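Local coordinates for protein alpha-galactosidase 1 (Saccharomyces cerevisiae, PDB 3LRL) that hydrolyses terminal, non-reducing alpha-D-galactose residues from alpha-galactosides such as galactose oligosaccharides, galactomannans and galactolipids, at residues 72-77 and 120-125; 110-115 and 136-141; 184-189 and 203-208; 207-212 and 233-238. The protein carries 1 engineered substitution. All blocks are in the same frame, centred on the assembly; numbering follows the deposited sequence.

How the contacts relate
All four contacts are buried and lie in the TIM-barrel region of the chain, and each reaches the bound galactose. Contacts 2 and 3 belong to the barrel framework: 110-115 and 136-141 pair a strand with its helix through apolar side chains, whereas 184-189 and 203-208 join two neighbouring parallel strands by backbone bonds and stay close beyond them, where R205 reaches the sugar. Contacts 1 and 4 are made by loops, rely on polar and backbone bonds, with disulfides tying them to other segments, and border a second subunit. Contacts 1 and 2 touch through W75, with Y113 and F137, while contacts 3 and 4 share S207 and G208 and meet where W188 packs on A233.

Contact 1: residues 72-77 and 120-125; sequences DDCWSS and TCAGYP. With GLA (alpha-D-galactopyranose), chain D; GLC (alpha-D-glucopyranose), chain B.
D73 and T120 join two loops at the sugar-binding end of the TIM barrel, where residues 120-123 form a type I beta turn. The dense half of the contact is built round the D73 carboxylate. T120 OG1 donates to the syn lone pair of D73 OD1, at 2.7 Å, and the same oxygen is met on its anti side by C74 N of its own loop. With chi1 of T120 at 66°, its hydroxyl sits between backbone N and carbonyl carbon, where it can also accept from Y124 N. The other oxygen, D73 OD2, receives A122 N at 2.9 Å, tilted from the carboxylate plane, and O6 of the bound galactose at 3.1 Å. Four donors therefore fix the rotation of the carboxylate. An alanine in place of D73 would probably leave T120 OG1, A122 N and galactose O6 without this shared acceptor and let the turn shift against the sugar. The neighbouring C74, tied to C42 by a disulfide, lays its CA over the Y124 ring in a CH-pi contact, 3.6 Å from the centroid, while its SG stands obliquely to that ring and reaches A122 CB. S76 O closes in on the edge of the same ring, 3.2 Å from Y124 CD2. C121, joined to C151, brings the turn beside the galactose. Packing is looser at the partly exposed P125, where a water bridges S76 OG and P125 O, and S76 OG lies 3.5 Å from P125 CD.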
# COMPACT_ATOMS: atom_id res chain seq x y z
N ASP A 72 13.06 6.06 -31.76
CA ASP A 72 12.20 5.44 -30.76
C ASP A 72 11.71 4.09 -31.28
O ASP A 72 12.39 3.47 -32.10
CB ASP A 72 11.05 6.40 -30.39
CG ASP A 72 10.47 6.12 -29.01
OD1 ASP A 72 10.92 6.76 -28.02
OD2 ASP A 72 9.59 5.24 -28.91
N ASP A 73 10.56 3.62 -30.83
CA ASP A 73 10.05 2.29 -31.18
C ASP A 73 9.92 2.06 -32.69
O ASP A 73 10.08 2.99 -33.50
CB ASP A 73 8.69 2.09 -30.52
CG ASP A 73 8.43 0.66 -30.09
OD1 ASP A 73 9.00 -0.29 -30.66
OD2 ASP A 73 7.63 0.50 -29.17
N CYS A 74 9.65 0.81 -33.06
CA CYS A 74 9.26 0.38 -34.43
C CYS A 74 10.34 0.46 -35.49
O CYS A 74 10.03 0.62 -36.66
CB CYS A 74 8.06 1.19 -34.95
SG CYS A 74 6.87 1.69 -33.70
N TRP A 75 11.60 0.34 -35.10
CA TRP A 75 12.69 0.46 -36.05
C TRP A 75 13.19 -0.88 -36.60
O TRP A 75 13.90 -0.92 -37.60
CB TRP A 75 13.84 1.21 -35.40
CG TRP A 75 14.42 0.50 -34.23
CD1 TRP A 75 14.06 0.65 -32.93
CD2 TRP A 75 15.48 -0.49 -34.25
NE1 TRP A 75 14.82 -0.17 -32.13
CE2 TRP A 75 15.71 -0.87 -32.90
CE3 TRP A 75 16.27 -1.06 -35.26
CZ2 TRP A 75 16.68 -1.81 -32.54
CZ3 TRP A 75 17.23 -2.00 -34.90
CH2 TRP A 75 17.43 -2.36 -33.55
N SER A 76 12.86 -1.97 -35.92
CA SER A 76 13.42 -3.27 -36.25
C SER A 76 12.43 -4.16 -37.00
O SER A 76 11.23 -3.84 -37.08
CB SER A 76 13.94 -3.98 -34.98
OG SER A 76 12.92 -4.13 -34.02
N SER A 77 12.94 -5.26 -37.55
CA SER A 77 12.11 -6.17 -38.33
C SER A 77 12.10 -7.57 -37.74
O SER A 77 11.33 -8.42 -38.17
CB SER A 77 12.52 -6.18 -39.82
OG SER A 77 13.85 -6.63 -40.02
N THR A 120 8.85 -4.72 -27.35
CA THR A 120 8.75 -3.29 -27.11
C THR A 120 7.27 -2.94 -26.93
O THR A 120 6.38 -3.77 -27.17
CB THR A 120 9.40 -2.47 -28.26
OG1 THR A 120 8.66 -2.65 -29.47
CG2 THR A 120 10.87 -2.89 -28.49
N CYS A 121 6.97 -1.71 -26.52
CA CYS A 121 5.55 -1.34 -26.33
C CYS A 121 4.71 -1.47 -27.58
O CYS A 121 3.54 -1.81 -27.49
CB CYS A 121 5.40 0.04 -25.72
SG CYS A 121 6.25 0.22 -24.16
N ALA A 122 5.29 -1.23 -28.75
CA ALA A 122 4.58 -1.40 -30.03
C ALA A 122 4.70 -2.81 -30.62
O ALA A 122 4.29 -3.06 -31.76
CB ALA A 122 5.04 -0.36 -31.03
N GLY A 123 5.30 -3.73 -29.86
CA GLY A 123 5.30 -5.15 -30.21
C GLY A 123 6.48 -5.66 -31.01
O GLY A 123 6.46 -6.80 -31.53
N TYR A 124 7.52 -4.85 -31.10
CA TYR A 124 8.75 -5.28 -31.76
C TYR A 124 9.62 -6.10 -30.80
O TYR A 124 9.30 -6.19 -29.63
CB TYR A 124 9.48 -4.07 -32.38
CG TYR A 124 8.68 -3.47 -33.52
CD1 TYR A 124 7.57 -2.66 -33.27
CD2 TYR A 124 9.00 -3.75 -34.85
CE1 TYR A 124 6.80 -2.13 -34.31
CE2 TYR A 124 8.25 -3.22 -35.90
CZ TYR A 124 7.15 -2.42 -35.63
OH TYR A 124 6.41 -1.88 -36.66
N PRO A 125 10.70 -6.74 -31.30
CA PRO A 125 11.59 -7.52 -30.43
C PRO A 125 12.12 -6.71 -29.24
O PRO A 125 12.67 -5.63 -29.45
CB PRO A 125 12.77 -7.84 -31.36
CG PRO A 125 12.21 -7.80 -32.71
CD PRO A 125 11.13 -6.78 -32.72
C1 GLA D . 5.99 4.13 -23.33
C2 GLA D . 7.07 5.16 -22.85
C3 GLA D . 7.73 5.80 -24.09
C4 GLA D . 7.99 4.84 -25.30
C5 GLA D . 6.81 3.90 -25.61
C6 GLA D . 7.18 2.86 -26.67
O2 GLA D . 6.53 6.14 -21.91
O3 GLA D . 8.91 6.47 -23.71
O4 GLA D . 9.13 4.02 -25.15
O5 GLA D . 6.42 3.26 -24.39
O6 GLA D . 6.60 3.12 -27.94
C1 GLC B . 1.42 1.32 -24.41
C2 GLC B . 0.43 1.07 -23.25
C3 GLC B . 0.51 2.09 -22.11
C4 GLC B . 1.97 2.40 -21.78
C5 GLC B . 2.66 2.96 -23.02
C6 GLC B . 4.11 3.19 -22.65
O1 GLC B . 1.91 0.06 -24.83
O2 GLC B . -0.89 1.00 -23.75
O3 GLC B . -0.12 1.54 -20.98
O4 GLC B . 2.14 3.34 -20.73
O5 GLC B . 2.59 2.09 -24.14
O6 GLC B . 4.58 4.32 -23.33
O HOH W 1 12.94 -3.82 -31.53

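Contact 2: residues 110-115 and 136-141; sequences FGMYSS and QFFANN. With GLA (alpha-D-galactopyranose), chain D.
M112 meets F138 inside the beta-alpha-beta unit formed by strand 109-115, helix 131-140 and strand 145-149 of the TIM barrel. The short strand and helix segments run nearly antiparallel, at 160°, with their axes 10.5 Å apart, as expected of a barrel helix returning along the outside of its strand. Apolar contacts carry most of the interface. F138 sends its ring inward so that CE1 comes 3.9 Å from M112 CB, while its CZ approaches S114 CB at 4.2 Å near the ring plane. F137 is touched more lightly: M112 CE comes to the edge of its ring, 4.2 Å from CE2, helped by the bend of the methionine chain at chi3 (73°). F137 also meets the ring of W75, which extends the apolar layer. A sulfur contact adds to this: M112 SD lies at the edge of the F138 ring, 5.3 Å from its centroid, in a Met-aromatic arrangement. Polar groups on the strand look to other partners. S114 OG is hydrogen-bonded to S127 OG, and Y113 O accepts from W75 NE1. Y113 leaves the strand away from the helix, and its OH is hydrogen-bonded to OD2 of the nucleophile D149. A phenylalanine in place of Y113 would probably leave D149 OD2 without this phenolic mate and deprive C121 N of a weak partner. The backbone atom Y113 O lies 4.2 Å from F138 CZ, obliquely to the ring.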
# COMPACT_ATOMS: atom_id res chain seq x y z
N PHE A 110 23.54 10.17 -31.17
CA PHE A 110 22.52 9.25 -31.69
C PHE A 110 21.91 8.30 -30.62
O PHE A 110 22.62 7.51 -29.99
CB PHE A 110 23.12 8.43 -32.84
CG PHE A 110 22.16 7.46 -33.47
CD1 PHE A 110 20.84 7.83 -33.78
CD2 PHE A 110 22.57 6.18 -33.81
CE1 PHE A 110 19.96 6.93 -34.39
CE2 PHE A 110 21.70 5.29 -34.41
CZ PHE A 110 20.38 5.66 -34.70
N GLY A 111 20.58 8.39 -30.44
CA GLY A 111 19.86 7.54 -29.51
C GLY A 111 19.04 6.45 -30.18
O GLY A 111 18.48 6.64 -31.28
N MET A 112 18.99 5.29 -29.54
CA MET A 112 18.07 4.23 -29.97
C MET A 112 17.23 3.76 -28.81
O MET A 112 17.34 4.27 -27.70
CB MET A 112 18.78 3.07 -30.66
CG MET A 112 19.37 3.42 -32.03
SD MET A 112 19.92 2.01 -33.03
CE MET A 112 18.40 1.26 -33.56
N TYR A 113 16.36 2.80 -29.08
CA TYR A 113 15.34 2.38 -28.15
C TYR A 113 15.20 0.84 -28.14
O TYR A 113 15.31 0.16 -29.19
CB TYR A 113 14.01 3.06 -28.52
CG TYR A 113 12.79 2.44 -27.93
CD1 TYR A 113 12.22 1.28 -28.49
CD2 TYR A 113 12.19 2.98 -26.80
CE1 TYR A 113 11.11 0.68 -27.94
CE2 TYR A 113 11.08 2.39 -26.24
CZ TYR A 113 10.54 1.25 -26.81
OH TYR A 113 9.44 0.67 -26.24
N SER A 114 14.96 0.31 -26.94
CA SER A 114 14.44 -1.06 -26.76
C SER A 114 13.55 -1.09 -25.50
O SER A 114 13.28 -0.05 -24.90
CB SER A 114 15.58 -2.07 -26.64
OG SER A 114 15.09 -3.38 -26.90
N SER A 115 13.13 -2.29 -25.10
CA SER A 115 12.36 -2.48 -23.88
C SER A 115 12.93 -3.64 -23.05
O SER A 115 13.29 -4.70 -23.60
CB SER A 115 10.88 -2.72 -24.24
OG SER A 115 10.07 -2.93 -23.10
N GLN A 136 25.50 -5.17 -27.67
CA GLN A 136 26.52 -5.32 -28.72
C GLN A 136 26.04 -4.78 -30.07
O GLN A 136 26.80 -4.16 -30.80
CB GLN A 136 26.98 -6.78 -28.84
CG GLN A 136 28.26 -7.00 -29.68
CD GLN A 136 29.50 -6.31 -29.14
OE1 GLN A 136 29.72 -6.23 -27.92
NE2 GLN A 136 30.33 -5.82 -30.05
N PHE A 137 24.77 -5.01 -30.38
CA PHE A 137 24.15 -4.39 -31.57
C PHE A 137 24.25 -2.87 -31.56
O PHE A 137 24.64 -2.27 -32.56
CB PHE A 137 22.69 -4.84 -31.77
CG PHE A 137 22.00 -4.11 -32.89
CD1 PHE A 137 21.97 -4.66 -34.18
CD2 PHE A 137 21.40 -2.89 -32.67
CE1 PHE A 137 21.35 -4.00 -35.22
CE2 PHE A 137 20.78 -2.21 -33.71
CZ PHE A 137 20.75 -2.77 -34.99
N PHE A 138 23.93 -2.25 -30.42
CA PHE A 138 24.01 -0.79 -30.27
C PHE A 138 25.42 -0.27 -30.39
O PHE A 138 25.65 0.80 -30.95
CB PHE A 138 23.34 -0.33 -28.95
CG PHE A 138 21.86 -0.70 -28.85
CD1 PHE A 138 20.95 -0.27 -29.83
CD2 PHE A 138 21.39 -1.47 -27.79
CE1 PHE A 138 19.59 -0.63 -29.76
CE2 PHE A 138 20.05 -1.84 -27.71
CZ PHE A 138 19.14 -1.42 -28.69
N ALA A 139 26.38 -1.01 -29.85
CA ALA A 139 27.79 -0.64 -29.93
C ALA A 139 28.28 -0.75 -31.38
O ALA A 139 28.83 0.20 -31.92
CB ALA A 139 28.61 -1.51 -29.00
N ASN A 140 28.04 -1.90 -32.01
CA ASN A 140 28.39 -2.15 -33.41
C ASN A 140 27.83 -1.10 -34.33
O ASN A 140 28.47 -0.76 -35.32
CB ASN A 140 27.86 -3.51 -33.88
CG ASN A 140 28.61 -4.68 -33.29
OD1 ASN A 140 29.41 -4.53 -32.35
ND2 ASN A 140 28.37 -5.86 -33.84
N ASN A 141 26.63 -0.60 -34.02
CA ASN A 141 26.01 0.49 -34.81
C ASN A 141 26.29 1.91 -34.30
O ASN A 141 25.64 2.86 -34.72
CB ASN A 141 24.50 0.23 -34.98
CG ASN A 141 24.23 -1.01 -35.80
OD1 ASN A 141 24.24 -2.14 -35.28
ND2 ASN A 141 24.00 -0.81 -37.09
C1 GLA D . 5.99 4.13 -23.33
C2 GLA D . 7.07 5.16 -22.85
C3 GLA D . 7.73 5.80 -24.09
C4 GLA D . 7.99 4.84 -25.30
C5 GLA D . 6.81 3.90 -25.61
C6 GLA D . 7.18 2.86 -26.67
O2 GLA D . 6.53 6.14 -21.91
O3 GLA D . 8.91 6.47 -23.71
O4 GLA D . 9.13 4.02 -25.15
O5 GLA D . 6.42 3.26 -24.39
O6 GLA D . 6.60 3.12 -27.94

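Contact 3: residues 184-189 and 203-208; sequences SLCNWG and SWRMSG. With GLA (alpha-D-galactopyranose), chain D.
R205 folds its chain back toward W188 through bends at chi2 (-84°) and chi3 (-56°), which carry the guanidinium to the galactose. The indole is swung beside its own backbone N, and W188 CD1 comes over one face of the guanidinium, 3.8 Å from R205 NH2. The two planes are 52° apart, so the groups cross rather than stack. Galactose O2 sits near the guanidinium plane and is gripped twice, by R205 NH1 at 2.8 Å and by R205 NH2 at 2.9 Å; NH1 adds a weak bond to O3. C186 turns its SG toward the same sugar, 3.3 Å from O3. Behind this site, strands 182-185 and 203-205 run as parallel neighbours in the TIM barrel. L185 N donates to S203 O, and R205 N returns a bond to L185 O at 2.9 Å, fixing the backbone from which the arginine springs. On one face, S184 OG and S203 OG both donate to a single water, which in turn donates to L185 O; on the other, L185 CB packs against W204 CB. Past the strands, G189 N makes a weak bond to R205 O, where a side chain on G189 would clash with M206 O, and W188 CA approaches S207 O at 3.2 Å. S207 O, OD1 of the proton donor D209 and galactose O2 all lie round R205 NH2, whose two hydrogens must be shared among them. The arginine probably links O2, and more weakly O3, to the loop that carries the acid.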
# COMPACT_ATOMS: atom_id res chain seq x y z
N SER A 184 19.23 5.68 -20.33
CA SER A 184 17.98 6.33 -19.98
C SER A 184 16.90 5.29 -19.68
O SER A 184 16.37 4.67 -20.59
CB SER A 184 17.56 7.21 -21.16
OG SER A 184 16.16 7.50 -21.14
N LEU A 185 16.60 5.10 -18.39
CA LEU A 185 15.53 4.19 -17.94
C LEU A 185 14.14 4.74 -18.26
O LEU A 185 13.88 5.94 -18.07
CB LEU A 185 15.65 3.89 -16.45
CG LEU A 185 16.52 2.75 -15.88
CD1 LEU A 185 17.82 2.54 -16.60
CD2 LEU A 185 16.75 2.93 -14.35
N CYS A 186 13.27 3.87 -18.75
CA CYS A 186 11.86 4.18 -19.00
C CYS A 186 11.01 3.09 -18.34
O CYS A 186 10.52 2.18 -19.00
CB CYS A 186 11.62 4.27 -20.51
SG CYS A 186 10.00 4.84 -21.04
N ASN A 187 10.88 3.14 -17.02
CA ASN A 187 9.99 2.21 -16.30
C ASN A 187 8.93 2.94 -15.48
O ASN A 187 8.27 2.32 -14.65
CB ASN A 187 10.75 1.20 -15.43
CG ASN A 187 11.12 1.74 -14.05
OD1 ASN A 187 11.43 2.91 -13.87
ND2 ASN A 187 11.11 0.85 -13.07
N TRP A 188 8.78 4.25 -15.72
CA TRP A 188 7.63 5.01 -15.24
C TRP A 188 7.59 5.18 -13.72
O TRP A 188 6.50 5.31 -13.10
CB TRP A 188 6.33 4.36 -15.73
CG TRP A 188 6.39 3.80 -17.13
CD1 TRP A 188 6.82 4.45 -18.27
CD2 TRP A 188 5.97 2.50 -17.56
NE1 TRP A 188 6.71 3.63 -19.35
CE2 TRP A 188 6.20 2.42 -18.95
CE3 TRP A 188 5.43 1.38 -16.89
CZ2 TRP A 188 5.91 1.26 -19.70
CZ3 TRP A 188 5.14 0.23 -17.63
CH2 TRP A 188 5.37 0.19 -19.02
N GLY A 189 8.78 5.17 -13.11
CA GLY A 189 8.92 5.28 -11.67
C GLY A 189 8.54 4.04 -10.91
O GLY A 189 8.47 4.07 -9.66
N SER A 203 19.47 8.67 -16.32
CA SER A 203 18.18 9.26 -15.98
C SER A 203 17.14 8.17 -15.85
O SER A 203 17.40 7.03 -16.23
CB SER A 203 17.75 10.33 -17.00
OG SER A 203 17.55 9.75 -18.27
N TRP A 204 15.98 8.53 -15.30
CA TRP A 204 14.87 7.58 -15.16
C TRP A 204 13.51 8.28 -15.26
O TRP A 204 13.23 9.23 -14.53
CB TRP A 204 14.95 6.78 -13.84
CG TRP A 204 15.28 7.64 -12.66
CD1 TRP A 204 14.39 8.27 -11.83
CD2 TRP A 204 16.59 7.99 -12.19
NE1 TRP A 204 15.07 8.98 -10.87
CE2 TRP A 204 16.42 8.84 -11.08
CE3 TRP A 204 17.89 7.67 -12.62
CZ2 TRP A 204 17.51 9.37 -10.38
CZ3 TRP A 204 18.97 8.19 -11.91
CH2 TRP A 204 18.77 9.02 -10.79
N ARG A 205 12.68 7.80 -16.17
CA ARG A 205 11.27 8.22 -16.20
C ARG A 205 10.70 7.90 -14.83
O ARG A 205 10.85 6.77 -14.32
CB ARG A 205 10.52 7.50 -17.32
CG ARG A 205 10.84 8.06 -18.71
CD ARG A 205 9.98 9.29 -19.05
NE ARG A 205 8.56 8.96 -18.93
CZ ARG A 205 7.86 8.31 -19.86
NH1 ARG A 205 8.42 7.97 -21.01
NH2 ARG A 205 6.58 8.03 -19.66
N MET A 206 10.09 8.91 -14.22
CA MET A 206 9.47 8.78 -12.90
C MET A 206 7.94 8.72 -12.93
O MET A 206 7.28 8.83 -11.88
CB MET A 206 9.99 9.87 -11.92
CG MET A 206 10.05 11.32 -12.45
SD MET A 206 8.51 11.94 -13.18
CE MET A 206 7.41 12.12 -11.81
N SER A 207 7.36 8.51 -14.12
CA SER A 207 5.89 8.46 -14.29
C SER A 207 5.41 7.83 -15.62
O SER A 207 6.21 7.59 -16.53
CB SER A 207 5.28 9.87 -14.15
OG SER A 207 5.41 10.58 -15.36
N GLY A 208 4.10 7.61 -15.73
CA GLY A 208 3.50 7.27 -17.03
C GLY A 208 3.67 8.38 -18.05
O GLY A 208 4.08 9.51 -17.71
C1 GLA D . 5.99 4.13 -23.33
C2 GLA D . 7.07 5.16 -22.85
C3 GLA D . 7.73 5.80 -24.09
C4 GLA D . 7.99 4.84 -25.30
C5 GLA D . 6.81 3.90 -25.61
C6 GLA D . 7.18 2.86 -26.67
O2 GLA D . 6.53 6.14 -21.91
O3 GLA D . 8.91 6.47 -23.71
O4 GLA D . 9.13 4.02 -25.15
O5 GLA D . 6.42 3.26 -24.39
O6 GLA D . 6.60 3.12 -27.94
O HOH W 2 15.05 8.55 -18.83
O HOH W 3 12.38 4.84 -15.34

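Contact 4: residues 207-212 and 233-238; sequences SGDVTA and AGFHCS. With GLA (alpha-D-galactopyranose), chain D; GLC (alpha-D-glucopyranose), chain B.
D209 and F235 stand side by side against the bound disaccharide, with D209 CB 3.5 Å from F235 CB. D209 OD2 lies 2.6 Å from glucose O6, the oxygen that links the two sugars; the 1.7 Å separation of D209 OD1 from galactose O2 is far too short for a normal approach, and a bond there is doubtful. F235 lays one face of its ring under the glucose, whose C3 sits over the ring centre, while H236 CD2 occupies the opposite face. A second subunit completes this side, where its Q251 packs on F235 and hydrogen-bonds to the glucose. The next shell holds the two arms of the loop together through the backbone. C237 N donates to D209 O at 3.0 Å. G208 CA is pressed to 3.1 Å from G234 O, and any side chain on this glycine would collide with the carbonyls of A233 and G234. One water joins G208 N to A233 O, and another links H236 N to V210 O. Beyond the acid, T211 CG2 packs 3.3 Å from C237 O. Farther out, the disulfide of C237 with C221 anchors the 233-238 arm, and S238 N-caps helix 239-246, its OG bonded to N241 N. Placing D209 OD2 at the glycosidic oxygen fits its role as proton donor, which protonates the leaving group in this retaining family.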
# COMPACT_ATOMS: atom_id res chain seq x y z
N SER A 207 7.36 8.51 -14.12
CA SER A 207 5.89 8.46 -14.29
C SER A 207 5.41 7.83 -15.62
O SER A 207 6.21 7.59 -16.53
CB SER A 207 5.28 9.87 -14.15
OG SER A 207 5.41 10.58 -15.36
N GLY A 208 4.10 7.61 -15.73
CA GLY A 208 3.50 7.27 -17.03
C GLY A 208 3.67 8.38 -18.05
O GLY A 208 4.08 9.51 -17.71
N ASP A 209 3.39 8.09 -19.32
CA ASP A 209 3.59 9.08 -20.39
C ASP A 209 2.87 10.41 -20.19
O ASP A 209 1.72 10.45 -19.72
CB ASP A 209 3.19 8.51 -21.75
CG ASP A 209 4.00 7.30 -22.16
OD1 ASP A 209 5.09 6.99 -21.56
OD2 ASP A 209 3.56 6.67 -23.15
N VAL A 210 3.55 11.50 -20.54
CA VAL A 210 2.92 12.82 -20.60
C VAL A 210 2.01 12.95 -21.82
O VAL A 210 2.06 12.14 -22.76
CB VAL A 210 3.96 13.99 -20.59
CG1 VAL A 210 4.69 14.12 -21.92
CG2 VAL A 210 3.32 15.32 -20.15
N THR A 211 1.18 13.98 -21.79
CA THR A 211 0.29 14.27 -22.90
C THR A 211 0.09 15.80 -22.91
O THR A 211 0.37 16.46 -21.91
CB THR A 211 -1.03 13.47 -22.76
OG1 THR A 211 -1.75 13.50 -24.00
CG2 THR A 211 -1.91 13.98 -21.58
N ALA A 212 -0.37 16.35 -24.03
CA ALA A 212 -0.53 17.79 -24.21
C ALA A 212 -1.80 18.30 -23.52
O ALA A 212 -2.72 18.82 -24.17
CB ALA A 212 -0.53 18.15 -25.68
N ALA A 233 1.28 3.11 -13.45
CA ALA A 233 1.77 4.38 -14.02
C ALA A 233 0.88 4.91 -15.15
O ALA A 233 0.58 6.11 -15.22
CB ALA A 233 3.21 4.23 -14.52
N GLY A 234 0.48 4.00 -16.04
CA GLY A 234 -0.40 4.33 -17.16
C GLY A 234 0.19 5.32 -18.13
O GLY A 234 1.41 5.35 -18.34
N PHE A 235 -0.68 6.11 -18.73
CA PHE A 235 -0.25 7.19 -19.65
C PHE A 235 -1.37 8.21 -19.84
O PHE A 235 -2.39 8.14 -19.15
CB PHE A 235 0.33 6.66 -20.98
CG PHE A 235 -0.67 5.96 -21.91
CD1 PHE A 235 -0.42 5.92 -23.29
CD2 PHE A 235 -1.80 5.31 -21.42
CE1 PHE A 235 -1.29 5.27 -24.17
CE2 PHE A 235 -2.70 4.65 -22.29
CZ PHE A 235 -2.45 4.62 -23.65
N HIS A 236 -1.17 9.16 -20.74
CA HIS A 236 -2.06 10.32 -20.87
C HIS A 236 -2.18 11.08 -19.55
O HIS A 236 -3.26 11.54 -19.20
CB HIS A 236 -3.43 9.91 -21.43
CG HIS A 236 -3.35 9.37 -22.83
ND1 HIS A 236 -3.34 10.18 -23.95
CD2 HIS A 236 -3.26 8.10 -23.29
CE1 HIS A 236 -3.24 9.43 -25.03
NE2 HIS A 236 -3.19 8.17 -24.67
N CYS A 237 -1.07 11.22 -18.84
CA CYS A 237 -1.02 11.94 -17.57
C CYS A 237 -0.80 13.38 -17.93
O CYS A 237 -0.09 13.67 -18.87
CB CYS A 237 0.16 11.46 -16.71
SG CYS A 237 0.10 9.71 -16.24
N SER A 238 -1.39 14.30 -17.16
CA SER A 238 -1.21 15.70 -17.45
C SER A 238 0.17 16.19 -17.05
O SER A 238 0.89 15.55 -16.27
CB SER A 238 -2.30 16.54 -16.77
OG SER A 238 -2.24 16.51 -15.36
C1 GLA D . 5.99 4.13 -23.33
C2 GLA D . 7.07 5.16 -22.85
C3 GLA D . 7.73 5.80 -24.09
C4 GLA D . 7.99 4.84 -25.30
C5 GLA D . 6.81 3.90 -25.61
C6 GLA D . 7.18 2.86 -26.67
O2 GLA D . 6.53 6.14 -21.91
O3 GLA D . 8.91 6.47 -23.71
O4 GLA D . 9.13 4.02 -25.15
O5 GLA D . 6.42 3.26 -24.39
O6 GLA D . 6.60 3.12 -27.94
C1 GLC B . 1.42 1.32 -24.41
C2 GLC B . 0.43 1.07 -23.25
C3 GLC B . 0.51 2.09 -22.11
C4 GLC B . 1.97 2.40 -21.78
C5 GLC B . 2.66 2.96 -23.02
C6 GLC B . 4.11 3.19 -22.65
O1 GLC B . 1.91 0.06 -24.83
O2 GLC B . -0.89 1.00 -23.75
O3 GLC B . -0.12 1.54 -20.98
O4 GLC B . 2.14 3.34 -20.73
O5 GLC B . 2.59 2.09 -24.14
O6 GLC B . 4.58 4.32 -23.33
O HOH W 4 2.19 7.73 -13.46
O HOH W 5 0.46 9.86 -23.21